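Local coordinates for glycosyltransferase Gtf1 (Streptococcus pneumoniae, PDB 4PQG), which is a glycosyltransferase of the GT-B type, built from Rossmann-like domains plus an extended antiparallel beta-sheet domain, and holds uridine-5'-diphosphate in a pocket, at residues E193-K198 / Y203-F208; W72-F77 / R172-E177; N55-T60 / F65-V70; V235-A240 / Y270-T275. All coordinates share one frame; numbering follows the deposited sequence.

Interaction 1: E193-K198 / Y203-F208; sequences EVYHFK and YGKQAF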
# COMPACT_ATOMS: atom_id res chain seq x y z
N GLU A 193 -21.98 -12.52 6.53
CA GLU A 193 -23.09 -13.12 5.80
C GLU A 193 -24.30 -12.20 5.67
O GLU A 193 -24.90 -12.10 4.62
CB GLU A 193 -23.48 -14.47 6.43
CG GLU A 193 -22.47 -15.57 6.13
CD GLU A 193 -22.99 -16.98 6.41
OE1 GLU A 193 -24.01 -17.14 7.12
OE2 GLU A 193 -22.36 -17.93 5.91
N VAL A 194 -24.63 -11.53 6.76
CA VAL A 194 -25.85 -10.72 6.81
C VAL A 194 -25.52 -9.39 7.47
O VAL A 194 -24.85 -9.35 8.51
CB VAL A 194 -26.93 -11.47 7.63
CG1 VAL A 194 -28.13 -10.58 7.91
CG2 VAL A 194 -27.37 -12.76 6.93
N TYR A 195 -25.97 -8.29 6.86
CA TYR A 195 -25.79 -6.96 7.42
C TYR A 195 -27.16 -6.41 7.75
O TYR A 195 -27.93 -6.07 6.84
CB TYR A 195 -25.12 -6.01 6.42
CG TYR A 195 -23.82 -6.51 5.85
CD1 TYR A 195 -22.60 -5.97 6.27
CD2 TYR A 195 -23.80 -7.52 4.86
CE1 TYR A 195 -21.40 -6.41 5.75
CE2 TYR A 195 -22.60 -7.97 4.33
CZ TYR A 195 -21.40 -7.41 4.78
OH TYR A 195 -20.20 -7.81 4.28
N HIS A 196 -27.46 -6.36 9.04
CA HIS A 196 -28.82 -6.06 9.47
C HIS A 196 -28.89 -4.61 9.83
O HIS A 196 -28.31 -4.19 10.84
CB HIS A 196 -29.24 -6.96 10.64
CG HIS A 196 -30.75 -6.96 10.89
ND1 HIS A 196 -31.47 -5.83 11.03
CD2 HIS A 196 -31.65 -8.02 11.01
CE1 HIS A 196 -32.76 -6.14 11.22
NE2 HIS A 196 -32.87 -7.49 11.21
N PHE A 197 -29.58 -3.84 9.00
CA PHE A 197 -29.70 -2.39 9.24
C PHE A 197 -30.94 -1.96 10.04
O PHE A 197 -31.29 -0.78 10.02
CB PHE A 197 -29.59 -1.59 7.94
CG PHE A 197 -28.17 -1.33 7.52
CD1 PHE A 197 -27.63 -0.05 7.63
CD2 PHE A 197 -27.37 -2.36 7.02
CE1 PHE A 197 -26.32 0.21 7.24
CE2 PHE A 197 -26.05 -2.11 6.63
CZ PHE A 197 -25.53 -0.82 6.74
N LYS A 198 -31.56 -2.91 10.74
CA LYS A 198 -32.69 -2.66 11.65
C LYS A 198 -34.01 -2.57 10.88
O LYS A 198 -34.94 -3.32 11.17
CB LYS A 198 -32.50 -1.46 12.61
CG LYS A 198 -31.13 -1.30 13.29
CD LYS A 198 -30.75 -2.51 14.13
CE LYS A 198 -29.57 -2.21 15.05
NZ LYS A 198 -29.47 -3.27 16.09
N TYR A 203 -27.70 -9.22 2.09
CA TYR A 203 -27.10 -10.56 2.12
C TYR A 203 -25.81 -10.60 1.33
O TYR A 203 -25.85 -10.50 0.10
CB TYR A 203 -28.09 -11.62 1.59
CG TYR A 203 -29.37 -11.59 2.37
CD1 TYR A 203 -29.40 -12.03 3.70
CD2 TYR A 203 -30.55 -11.09 1.80
CE1 TYR A 203 -30.58 -11.97 4.44
CE2 TYR A 203 -31.74 -11.04 2.54
CZ TYR A 203 -31.74 -11.48 3.85
OH TYR A 203 -32.89 -11.44 4.62
N GLY A 204 -24.68 -10.72 2.02
CA GLY A 204 -23.38 -10.83 1.34
C GLY A 204 -22.68 -9.49 1.16
O GLY A 204 -23.33 -8.42 1.06
N LYS A 205 -21.36 -9.51 1.11
CA LYS A 205 -20.61 -8.25 1.03
C LYS A 205 -20.88 -7.47 -0.26
O LYS A 205 -20.88 -6.23 -0.26
CB LYS A 205 -19.10 -8.49 1.21
CG LYS A 205 -18.31 -7.19 1.36
CD LYS A 205 -16.93 -7.41 1.92
CE LYS A 205 -16.15 -6.11 1.83
NZ LYS A 205 -14.96 -6.16 2.71
N GLN A 206 -21.12 -8.17 -1.36
CA GLN A 206 -21.42 -7.50 -2.62
C GLN A 206 -22.62 -6.57 -2.52
O GLN A 206 -22.57 -5.43 -3.00
CB GLN A 206 -21.63 -8.51 -3.74
CG GLN A 206 -20.36 -9.16 -4.26
CD GLN A 206 -20.64 -9.97 -5.51
OE1 GLN A 206 -20.44 -9.50 -6.63
NE2 GLN A 206 -21.16 -11.18 -5.33
N ALA A 207 -23.69 -7.05 -1.90
CA ALA A 207 -24.91 -6.26 -1.73
C ALA A 207 -24.64 -5.07 -0.83
O ALA A 207 -25.17 -3.97 -1.05
CB ALA A 207 -26.02 -7.13 -1.16
N PHE A 208 -23.80 -5.30 0.17
CA PHE A 208 -23.42 -4.27 1.12
C PHE A 208 -22.62 -3.17 0.42
O PHE A 208 -22.90 -1.97 0.59
CB PHE A 208 -22.59 -4.93 2.24
CG PHE A 208 -22.16 -3.99 3.34
CD1 PHE A 208 -23.10 -3.29 4.09
CD2 PHE A 208 -20.82 -3.87 3.66
CE1 PHE A 208 -22.69 -2.46 5.13
CE2 PHE A 208 -20.41 -3.05 4.70
CZ PHE A 208 -21.35 -2.35 5.44

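Interaction 2: W72-F77 / R172-E177; sequences WLYNHF and RTFYNE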
# COMPACT_ATOMS: atom_id res chain seq x y z
N TRP A 72 -13.88 4.84 4.98
CA TRP A 72 -13.80 3.43 5.32
C TRP A 72 -15.17 2.88 5.17
O TRP A 72 -16.13 3.41 5.75
CB TRP A 72 -13.25 3.22 6.74
CG TRP A 72 -13.16 1.76 7.16
CD1 TRP A 72 -12.84 0.65 6.37
CD2 TRP A 72 -13.43 1.20 8.49
NE1 TRP A 72 -12.88 -0.51 7.10
CE2 TRP A 72 -13.22 -0.25 8.38
CE3 TRP A 72 -13.80 1.74 9.72
CZ2 TRP A 72 -13.38 -1.09 9.47
CZ3 TRP A 72 -13.95 0.87 10.80
CH2 TRP A 72 -13.77 -0.51 10.67
N LEU A 73 -15.31 1.85 4.33
CA LEU A 73 -16.61 1.26 4.02
C LEU A 73 -17.53 1.08 5.25
O LEU A 73 -18.70 1.49 5.24
CB LEU A 73 -16.42 -0.08 3.28
CG LEU A 73 -17.62 -1.02 3.12
CD1 LEU A 73 -18.68 -0.43 2.19
CD2 LEU A 73 -17.18 -2.40 2.62
N TYR A 74 -17.00 0.47 6.31
CA TYR A 74 -17.84 0.05 7.45
C TYR A 74 -18.28 1.23 8.34
O TYR A 74 -19.32 1.20 8.97
CB TYR A 74 -17.13 -1.05 8.25
CG TYR A 74 -16.94 -2.31 7.43
CD1 TYR A 74 -17.93 -3.29 7.39
CD2 TYR A 74 -15.78 -2.50 6.65
CE1 TYR A 74 -17.78 -4.44 6.63
CE2 TYR A 74 -15.60 -3.64 5.89
CZ TYR A 74 -16.62 -4.60 5.87
OH TYR A 74 -16.51 -5.72 5.10
N ASN A 75 -17.45 2.27 8.36
CA ASN A 75 -17.71 3.51 9.12
C ASN A 75 -18.70 4.45 8.41
O ASN A 75 -19.38 5.26 9.07
CB ASN A 75 -16.35 4.23 9.30
CG ASN A 75 -16.50 5.64 9.83
OD1 ASN A 75 -16.34 6.61 9.09
ND2 ASN A 75 -16.86 5.76 11.11
N HIS A 76 -18.78 4.33 7.09
CA HIS A 76 -19.47 5.28 6.21
C HIS A 76 -20.94 5.38 6.48
O HIS A 76 -21.52 6.47 6.35
CB HIS A 76 -19.27 4.90 4.74
CG HIS A 76 -20.01 5.79 3.77
ND1 HIS A 76 -19.63 7.05 3.51
CD2 HIS A 76 -21.13 5.54 2.97
CE1 HIS A 76 -20.47 7.60 2.60
NE2 HIS A 76 -21.38 6.66 2.27
N PHE A 77 -21.55 4.27 6.87
CA PHE A 77 -22.96 4.22 7.20
C PHE A 77 -23.27 4.80 8.58
O PHE A 77 -24.43 4.82 8.98
CB PHE A 77 -23.46 2.78 7.12
CG PHE A 77 -23.27 2.12 5.78
CD1 PHE A 77 -24.23 2.25 4.79
CD2 PHE A 77 -22.15 1.34 5.52
CE1 PHE A 77 -24.08 1.64 3.55
CE2 PHE A 77 -21.98 0.72 4.28
CZ PHE A 77 -22.95 0.86 3.29
N ARG A 172 -20.68 -8.53 14.68
CA ARG A 172 -20.01 -7.23 14.76
C ARG A 172 -21.07 -6.16 14.66
O ARG A 172 -21.91 -6.22 13.77
CB ARG A 172 -19.08 -7.04 13.57
CG ARG A 172 -17.83 -7.86 13.62
CD ARG A 172 -16.74 -7.12 12.88
NE ARG A 172 -15.53 -7.93 12.84
CZ ARG A 172 -15.17 -8.71 11.83
NH1 ARG A 172 -15.91 -8.82 10.74
NH2 ARG A 172 -14.04 -9.40 11.92
N THR A 173 -21.01 -5.16 15.54
CA THR A 173 -21.99 -4.07 15.50
C THR A 173 -21.23 -2.76 15.35
O THR A 173 -20.20 -2.57 16.00
CB THR A 173 -22.88 -4.06 16.78
OG1 THR A 173 -23.71 -5.22 16.81
CG2 THR A 173 -23.78 -2.81 16.83
N PHE A 174 -21.74 -1.87 14.50
CA PHE A 174 -21.18 -0.53 14.33
C PHE A 174 -22.12 0.52 14.90
O PHE A 174 -23.35 0.41 14.74
CB PHE A 174 -20.82 -0.26 12.85
CG PHE A 174 -19.58 -1.00 12.40
CD1 PHE A 174 -18.34 -0.36 12.40
CD2 PHE A 174 -19.64 -2.34 12.04
CE1 PHE A 174 -17.19 -1.05 12.04
CE2 PHE A 174 -18.50 -3.03 11.66
CZ PHE A 174 -17.27 -2.38 11.66
N TYR A 175 -21.54 1.53 15.54
CA TYR A 175 -22.29 2.53 16.31
C TYR A 175 -22.22 3.94 15.71
O TYR A 175 -21.29 4.27 14.94
CB TYR A 175 -21.78 2.60 17.75
CG TYR A 175 -21.89 1.29 18.47
CD1 TYR A 175 -23.07 0.93 19.11
CD2 TYR A 175 -20.80 0.41 18.52
CE1 TYR A 175 -23.19 -0.28 19.76
CE2 TYR A 175 -20.90 -0.81 19.17
CZ TYR A 175 -22.11 -1.15 19.78
OH TYR A 175 -22.22 -2.35 20.42
N ASN A 176 -23.22 4.74 16.09
CA ASN A 176 -23.16 6.19 15.93
C ASN A 176 -22.50 6.84 17.15
O ASN A 176 -22.28 6.17 18.17
CB ASN A 176 -24.58 6.77 15.74
CG ASN A 176 -25.09 6.62 14.32
OD1 ASN A 176 -24.32 6.49 13.36
ND2 ASN A 176 -26.40 6.66 14.16
N GLU A 177 -22.20 8.13 17.05
CA GLU A 177 -21.59 8.88 18.16
C GLU A 177 -22.31 8.74 19.50
O GLU A 177 -21.66 8.61 20.55
CB GLU A 177 -21.49 10.37 17.84
CG GLU A 177 -20.44 10.70 16.80
CD GLU A 177 -20.25 12.20 16.64
OE1 GLU A 177 -21.19 12.97 16.93
OE2 GLU A 177 -19.15 12.61 16.25
O HOH W 1 -26.06 7.21 10.81

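Interaction 3: N55-T60 / F65-V70; sequences NIQHLT and FDDNQV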
# COMPACT_ATOMS: atom_id res chain seq x y z
N ASN A 55 -6.72 1.48 14.34
CA ASN A 55 -7.60 2.55 13.91
C ASN A 55 -7.19 2.95 12.48
O ASN A 55 -6.06 3.36 12.27
CB ASN A 55 -7.48 3.75 14.86
CG ASN A 55 -8.39 4.91 14.49
OD1 ASN A 55 -8.91 4.98 13.37
ND2 ASN A 55 -8.61 5.82 15.45
N ILE A 56 -8.10 2.84 11.51
CA ILE A 56 -7.73 3.13 10.12
C ILE A 56 -7.14 4.55 9.94
O ILE A 56 -6.28 4.76 9.08
CB ILE A 56 -8.90 2.83 9.11
CG1 ILE A 56 -8.34 2.71 7.68
CG2 ILE A 56 -10.03 3.86 9.23
CD1 ILE A 56 -9.36 2.36 6.61
N GLN A 57 -7.58 5.50 10.77
CA GLN A 57 -7.09 6.86 10.69
C GLN A 57 -5.58 6.90 10.98
O GLN A 57 -4.84 7.69 10.38
CB GLN A 57 -7.84 7.77 11.67
CG GLN A 57 -7.51 9.26 11.50
CD GLN A 57 -6.21 9.64 12.17
OE1 GLN A 57 -5.72 8.94 13.04
NE2 GLN A 57 -5.63 10.78 11.76
N HIS A 58 -5.12 6.07 11.90
CA HIS A 58 -3.68 6.04 12.20
C HIS A 58 -2.89 5.65 10.98
O HIS A 58 -1.82 6.20 10.72
CB HIS A 58 -3.40 5.09 13.34
CG HIS A 58 -4.08 5.46 14.63
ND1 HIS A 58 -4.16 4.61 15.66
CD2 HIS A 58 -4.74 6.63 15.02
CE1 HIS A 58 -4.82 5.22 16.67
NE2 HIS A 58 -5.17 6.44 16.27
N LEU A 59 -3.44 4.72 10.20
CA LEU A 59 -2.77 4.21 9.00
C LEU A 59 -2.77 5.23 7.86
O LEU A 59 -1.74 5.42 7.16
CB LEU A 59 -3.41 2.89 8.56
CG LEU A 59 -3.37 1.74 9.59
CD1 LEU A 59 -4.20 0.53 9.18
CD2 LEU A 59 -1.94 1.31 9.92
N THR A 60 -3.92 5.87 7.64
CA THR A 60 -4.05 6.82 6.55
C THR A 60 -3.23 8.08 6.83
O THR A 60 -2.57 8.61 5.92
CB THR A 60 -5.54 7.17 6.27
OG1 THR A 60 -6.15 7.67 7.47
CG2 THR A 60 -6.29 5.94 5.81
N PHE A 65 -2.55 10.82 3.92
CA PHE A 65 -3.91 11.27 3.54
C PHE A 65 -4.42 12.25 4.62
O PHE A 65 -4.12 12.09 5.80
CB PHE A 65 -4.90 10.10 3.47
CG PHE A 65 -4.67 9.15 2.34
CD1 PHE A 65 -4.92 9.53 1.01
CD2 PHE A 65 -4.26 7.86 2.59
CE1 PHE A 65 -4.72 8.63 -0.03
CE2 PHE A 65 -4.06 6.95 1.55
CZ PHE A 65 -4.30 7.33 0.24
N ASP A 66 -5.16 13.28 4.21
CA ASP A 66 -5.92 14.10 5.17
C ASP A 66 -7.14 13.31 5.60
O ASP A 66 -7.71 12.60 4.77
CB ASP A 66 -6.42 15.39 4.53
CG ASP A 66 -5.31 16.31 4.10
OD1 ASP A 66 -4.31 16.46 4.83
OD2 ASP A 66 -5.46 16.91 3.03
N ASP A 67 -7.54 13.44 6.86
CA ASP A 67 -8.72 12.74 7.39
C ASP A 67 -9.96 12.93 6.51
O ASP A 67 -10.73 12.00 6.30
CB ASP A 67 -9.04 13.18 8.82
CG ASP A 67 -7.98 12.76 9.82
OD1 ASP A 67 -6.99 12.07 9.45
OD2 ASP A 67 -8.15 13.12 11.00
N ASN A 68 -10.15 14.14 5.97
CA ASN A 68 -11.34 14.38 5.15
C ASN A 68 -11.22 13.82 3.73
O ASN A 68 -12.15 13.94 2.95
CB ASN A 68 -11.73 15.86 5.16
CG ASN A 68 -10.70 16.74 4.48
OD1 ASN A 68 -9.97 16.31 3.58
ND2 ASN A 68 -10.63 17.99 4.92
N GLN A 69 -10.09 13.21 3.40
CA GLN A 69 -9.96 12.45 2.15
C GLN A 69 -10.26 10.95 2.34
O GLN A 69 -10.19 10.18 1.37
CB GLN A 69 -8.54 12.61 1.61
CG GLN A 69 -8.27 13.92 0.88
CD GLN A 69 -6.82 14.04 0.47
OE1 GLN A 69 -5.91 13.86 1.29
NE2 GLN A 69 -6.59 14.37 -0.80
N VAL A 70 -10.58 10.52 3.56
CA VAL A 70 -10.66 9.08 3.85
C VAL A 70 -12.08 8.58 4.05
O VAL A 70 -12.82 9.14 4.85
CB VAL A 70 -9.79 8.71 5.07
CG1 VAL A 70 -9.98 7.24 5.46
CG2 VAL A 70 -8.33 9.01 4.77
O HOH W 2 -5.72 10.40 7.66

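Interaction 4: V235-A240 / Y270-T275; sequences VVFEEA and YDYQFT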
# COMPACT_ATOMS: atom_id res chain seq x y z
N VAL A 235 -19.89 -4.96 -8.83
CA VAL A 235 -20.73 -3.96 -8.15
C VAL A 235 -20.20 -2.55 -8.37
O VAL A 235 -20.97 -1.62 -8.62
CB VAL A 235 -20.83 -4.28 -6.64
CG1 VAL A 235 -21.50 -3.14 -5.90
CG2 VAL A 235 -21.59 -5.58 -6.42
N VAL A 236 -18.88 -2.38 -8.29
CA VAL A 236 -18.26 -1.09 -8.60
C VAL A 236 -18.52 -0.68 -10.07
O VAL A 236 -18.91 0.46 -10.35
CB VAL A 236 -16.75 -1.10 -8.25
CG1 VAL A 236 -16.06 0.19 -8.70
CG2 VAL A 236 -16.56 -1.27 -6.76
N PHE A 237 -18.30 -1.62 -10.99
CA PHE A 237 -18.50 -1.39 -12.42
C PHE A 237 -19.93 -0.94 -12.69
O PHE A 237 -20.15 0.08 -13.36
CB PHE A 237 -18.15 -2.65 -13.25
CG PHE A 237 -16.71 -2.69 -13.74
CD1 PHE A 237 -16.43 -3.01 -15.07
CD2 PHE A 237 -15.65 -2.39 -12.89
CE1 PHE A 237 -15.12 -3.04 -15.54
CE2 PHE A 237 -14.33 -2.42 -13.35
CZ PHE A 237 -14.07 -2.75 -14.68
N GLU A 238 -20.90 -1.68 -12.14
CA GLU A 238 -22.30 -1.40 -12.40
C GLU A 238 -22.72 -0.04 -11.86
O GLU A 238 -23.34 0.76 -12.57
CB GLU A 238 -23.17 -2.50 -11.80
CG GLU A 238 -23.15 -3.78 -12.61
CD GLU A 238 -23.87 -4.92 -11.93
OE1 GLU A 238 -24.31 -4.75 -10.77
OE2 GLU A 238 -24.01 -5.99 -12.55
N GLU A 239 -22.35 0.23 -10.61
CA GLU A 239 -22.75 1.46 -9.95
C GLU A 239 -22.00 2.69 -10.42
O GLU A 239 -22.45 3.82 -10.23
CB GLU A 239 -22.63 1.33 -8.43
CG GLU A 239 -23.50 0.23 -7.84
CD GLU A 239 -24.97 0.43 -8.15
OE1 GLU A 239 -25.44 1.59 -8.06
OE2 GLU A 239 -25.64 -0.57 -8.48
N ALA A 240 -20.84 2.48 -11.05
CA ALA A 240 -20.04 3.59 -11.56
C ALA A 240 -20.49 4.06 -12.94
O ALA A 240 -20.04 5.11 -13.40
CB ALA A 240 -18.56 3.21 -11.59
N TYR A 270 -6.51 -7.94 -12.85
CA TYR A 270 -7.04 -7.14 -13.97
C TYR A 270 -7.95 -7.90 -14.92
O TYR A 270 -8.59 -7.30 -15.80
CB TYR A 270 -5.89 -6.42 -14.72
CG TYR A 270 -5.30 -5.37 -13.82
CD1 TYR A 270 -6.06 -4.25 -13.49
CD2 TYR A 270 -4.05 -5.52 -13.24
CE1 TYR A 270 -5.58 -3.29 -12.62
CE2 TYR A 270 -3.56 -4.55 -12.36
CZ TYR A 270 -4.34 -3.46 -12.05
OH TYR A 270 -3.92 -2.47 -11.18
N ASP A 271 -8.01 -9.22 -14.73
CA ASP A 271 -8.77 -10.08 -15.61
C ASP A 271 -10.21 -9.61 -15.75
O ASP A 271 -10.77 -9.58 -16.87
CB ASP A 271 -8.75 -11.52 -15.12
CG ASP A 271 -9.53 -12.44 -16.01
OD1 ASP A 271 -9.10 -12.61 -17.18
OD2 ASP A 271 -10.57 -12.96 -15.56
N TYR A 272 -10.83 -9.27 -14.62
CA TYR A 272 -12.22 -8.81 -14.64
C TYR A 272 -12.35 -7.50 -15.42
O TYR A 272 -13.21 -7.37 -16.30
CB TYR A 272 -12.80 -8.64 -13.22
CG TYR A 272 -14.25 -8.21 -13.31
CD1 TYR A 272 -15.25 -9.14 -13.54
CD2 TYR A 272 -14.60 -6.85 -13.24
CE1 TYR A 272 -16.58 -8.75 -13.66
CE2 TYR A 272 -15.93 -6.45 -13.35
CZ TYR A 272 -16.90 -7.41 -13.57
OH TYR A 272 -18.21 -7.06 -13.69
N GLN A 273 -11.52 -6.53 -15.07
CA GLN A 273 -11.59 -5.21 -15.68
C GLN A 273 -11.32 -5.24 -17.20
O GLN A 273 -11.97 -4.50 -17.95
CB GLN A 273 -10.65 -4.21 -14.99
CG GLN A 273 -10.84 -4.10 -13.48
CD GLN A 273 -9.92 -5.04 -12.71
OE1 GLN A 273 -10.01 -6.27 -12.83
NE2 GLN A 273 -9.03 -4.47 -11.92
N PHE A 274 -10.41 -6.11 -17.63
CA PHE A 274 -10.02 -6.22 -19.04
C PHE A 274 -11.10 -6.97 -19.84
O PHE A 274 -11.44 -6.57 -20.96
CB PHE A 274 -8.64 -6.92 -19.17
CG PHE A 274 -7.47 -6.10 -18.66
CD1 PHE A 274 -7.63 -4.76 -18.31
CD2 PHE A 274 -6.20 -6.66 -18.57
CE1 PHE A 274 -6.56 -4.00 -17.86
CE2 PHE A 274 -5.11 -5.91 -18.13
CZ PHE A 274 -5.29 -4.58 -17.77
N THR A 275 -11.65 -8.03 -19.25
CA THR A 275 -12.79 -8.76 -19.83
C THR A 275 -13.96 -7.81 -20.11
O THR A 275 -14.58 -7.87 -21.17
CB THR A 275 -13.25 -9.90 -18.90
OG1 THR A 275 -12.18 -10.84 -18.75
CG2 THR A 275 -14.48 -10.63 -19.45

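Interaction 1: E193-K198 / Y203-F208
The rings of Tyr195 and Phe208 lie face on face in an offset stack, with centroids 4.0 Å apart and planes within 10° of parallel. Tyr195 CD1 sits over the centre of the Phe208 ring, while Phe208 CG stands above the rim of the Tyr195 ring. Phe208 CB adds a CH-pi contact, 3.7 Å from the centroid of the Tyr195 ring. A chi1 of -178°, which turns CG of Phe208 opposite its own backbone nitrogen, carries the ring from the first helical turn onto the tyrosine. At the edges the partners change: Phe208 CE1 meets Phe197 CZ at 3.7 Å, each atom near the plane of the other ring. The far end of the tyrosine runs along the helix start, where Tyr195 OH lies 3.3 Å from Lys205 CB; that hydroxyl is hydrogen-bonded to Glu192.

Val194 and Tyr203 form an antiparallel non-hydrogen-bonded pair. Their side chains lie side by side, and Val194 CG2 touches the ring edge at Tyr203 CD1, 3.9 Å away. Beside this pair, Gly204 N donates to Glu193 O at 3.0 Å with an N-H...O angle of 140°, approaching from above the carbonyl plane. Gly204 is also the N-cap residue, so the last strand pairing passes directly into helix 205-215.

Across strand 191-196, Glu193 and Val194 both face Leu186 in a classic beta bulge. This is one end of the antiparallel sheet: strand 181-188 flanks strand 191-196, strand 201-203 closes the row, and helix 73-76 packs against Phe208 through Leu73.

Interaction 2: W72-F77 / R172-E177
Tyr74 OH is gripped twice, by Glu192 and by the ammonium group of Lys205, and this fixes the outer end of a tyrosine whose CB packs on Phe174. Together with Trp72 these residues form an aromatic cluster, set where the edge of the Rossmann-like parallel sheet meets the extended antiparallel sheet. Trp72 NE1 has its own partner, the backbone oxygen of Asp49.

Phe174 comes from strand 166-175 and turns its edge toward the six-membered ring of Trp72 in an offset edge-to-face pair, with centroids 5.8 Å apart and planes at 71°. The closest carbons are Trp72 CH2 and Phe174 CE1, 3.7 Å apart. A single methylene serves both rings: Tyr74 CB lies over a face of Phe174, 4.0 Å from its centroid in a CH-pi contact, and also stands 3.9 Å above the plane of the Trp72 ring, toward its rim.

The tyrosine ring itself contributes little here. Its CG is placed opposite the carbonyl carbon (chi1 -64°), which leads the ring away, and the Tyr74 and Phe174 rings, though tilted by just 23°, are slid so far apart that they barely overlap. Tyr74 O receives a hydrogen bond from the hydroxyl of Tyr183 on strand 181-188, which ties the short, weakly bonded helix 73-76 to the same sheet.

Farther along both segments, water takes over from the rings. One molecule donates to Asn176 OD1 at 3.2 Å and, more weakly, to the backbone oxygen of Phe77, 3.4 Å from the water oxygen.

Interaction 3: N55-T60 / F65-V70
Thr60 CB rests against Val70 CG2 at 3.7 Å and Phe65 CD2 at 4.0 Å, the start of a side chain that faces both a greasy and a wet partner. The setting is a beta-alpha-beta crossover of the Rossmann-like domain, in which helix 56-63 links strand 42-47 to the parallel strand 70-72. From CB the methyl branch continues to Val70, tip to tip, with Thr60 CG2 3.9 Å from Val70 CG1. The hydroxyl branch sits between backbone N and carbonyl carbon (chi1 56°), and Thr60 OG1 donates to a water 2.8 Å away.

That water has further work: it donates to Phe65 O at 3.0 Å and to Asp67 OD1 at 2.8 Å, so three polar groups from the helix and the returning loop share one molecule. Close by, Phe65 N donates to Thr60 O at 3.0 Å, a backbone bond that folds the loop back on the helix. The Phe65 ring goes on to pack against Phe45 and Phe47 of strand 42-47 and Ala33 of helix 24-38.

One turn earlier on the helix, Gln57 bends at chi2 to bring its amide to the carboxylate of Asp67. The two flat groups stand 88° apart, yet the bond is nearly straight (169°): Gln57 NE2 donates to Asp67 OD1 on its syn side, 3.0 Å away, and the oxygen lies close to the amide plane.

Interaction 4: V235-A240 / Y270-T275
Phe237 carries this contact from the side of helix 233-240, with Tyr272 and Gln273 receiving its ring on helix 271-275. The edge of Tyr272 points at the face of Phe237 in an edge-to-face pair, centroids 5.2 Å apart and planes at 71°. One atom does the touching: Tyr272 CE2 stands 3.8 Å above the plane of the Phe237 ring, over its centre, while Phe237 CG lies in the plane of the tyrosine ring at its edge. The two side chains slide past each other in opposite directions, and the tyrosine touches the phenylalanine ring by this one edge carbon.

Gln273 meets the far end of the phenylalanine. Phe237 CZ is 3.6 Å from Gln273 CA and 3.7 Å from Gln273 CG, which makes this a contact with backbone and aliphatic chain. Gln273 CB lies equally near, 3.7 Å from Phe237 CZ, so the tip of the ring rests on three successive carbons of the glutamine. A bend at chi2 (92°) turns the amide aside, its plane steep to the ring, and NE2 is hydrogen-bonded to the backbone oxygen of Tyr269. Phe237 has a chi1 of -92°, off the usual staggered value, in keeping with a ring hemmed in by its surroundings.

Both helices belong to the Rossmann-like half built on the seven-stranded parallel sheet. Phe237 also packs on Leu226 of strand 223-226 and on Leu245 and Val247 of strand 244-248, Gln273 shares Val247, and Val235 reaches helix 205-215.

Overall arrangement
Interactions 1 and 2 meet: Lys205 NZ lies 2.9 Å from Tyr74 OH, and Phe208 packs on Leu73, Tyr74 and Phe77, so they make a continuous aromatic seam against the antiparallel sheet. Interaction 3 touches interaction 2 through Ile56 and Trp72, while interaction 4 meets interaction 1 where Val235 packs on Gln206 O. Interactions 2, 3 and 4 are buried; interaction 1, at the sheet end, is only partly so. Rings dominate 1, 2 and 4, stacked in the first and mainly edge-to-face in the others. Interaction 3, inside a crossover, relies more on hydrogen bonds and a shared water, and lies closest to the chain's centre.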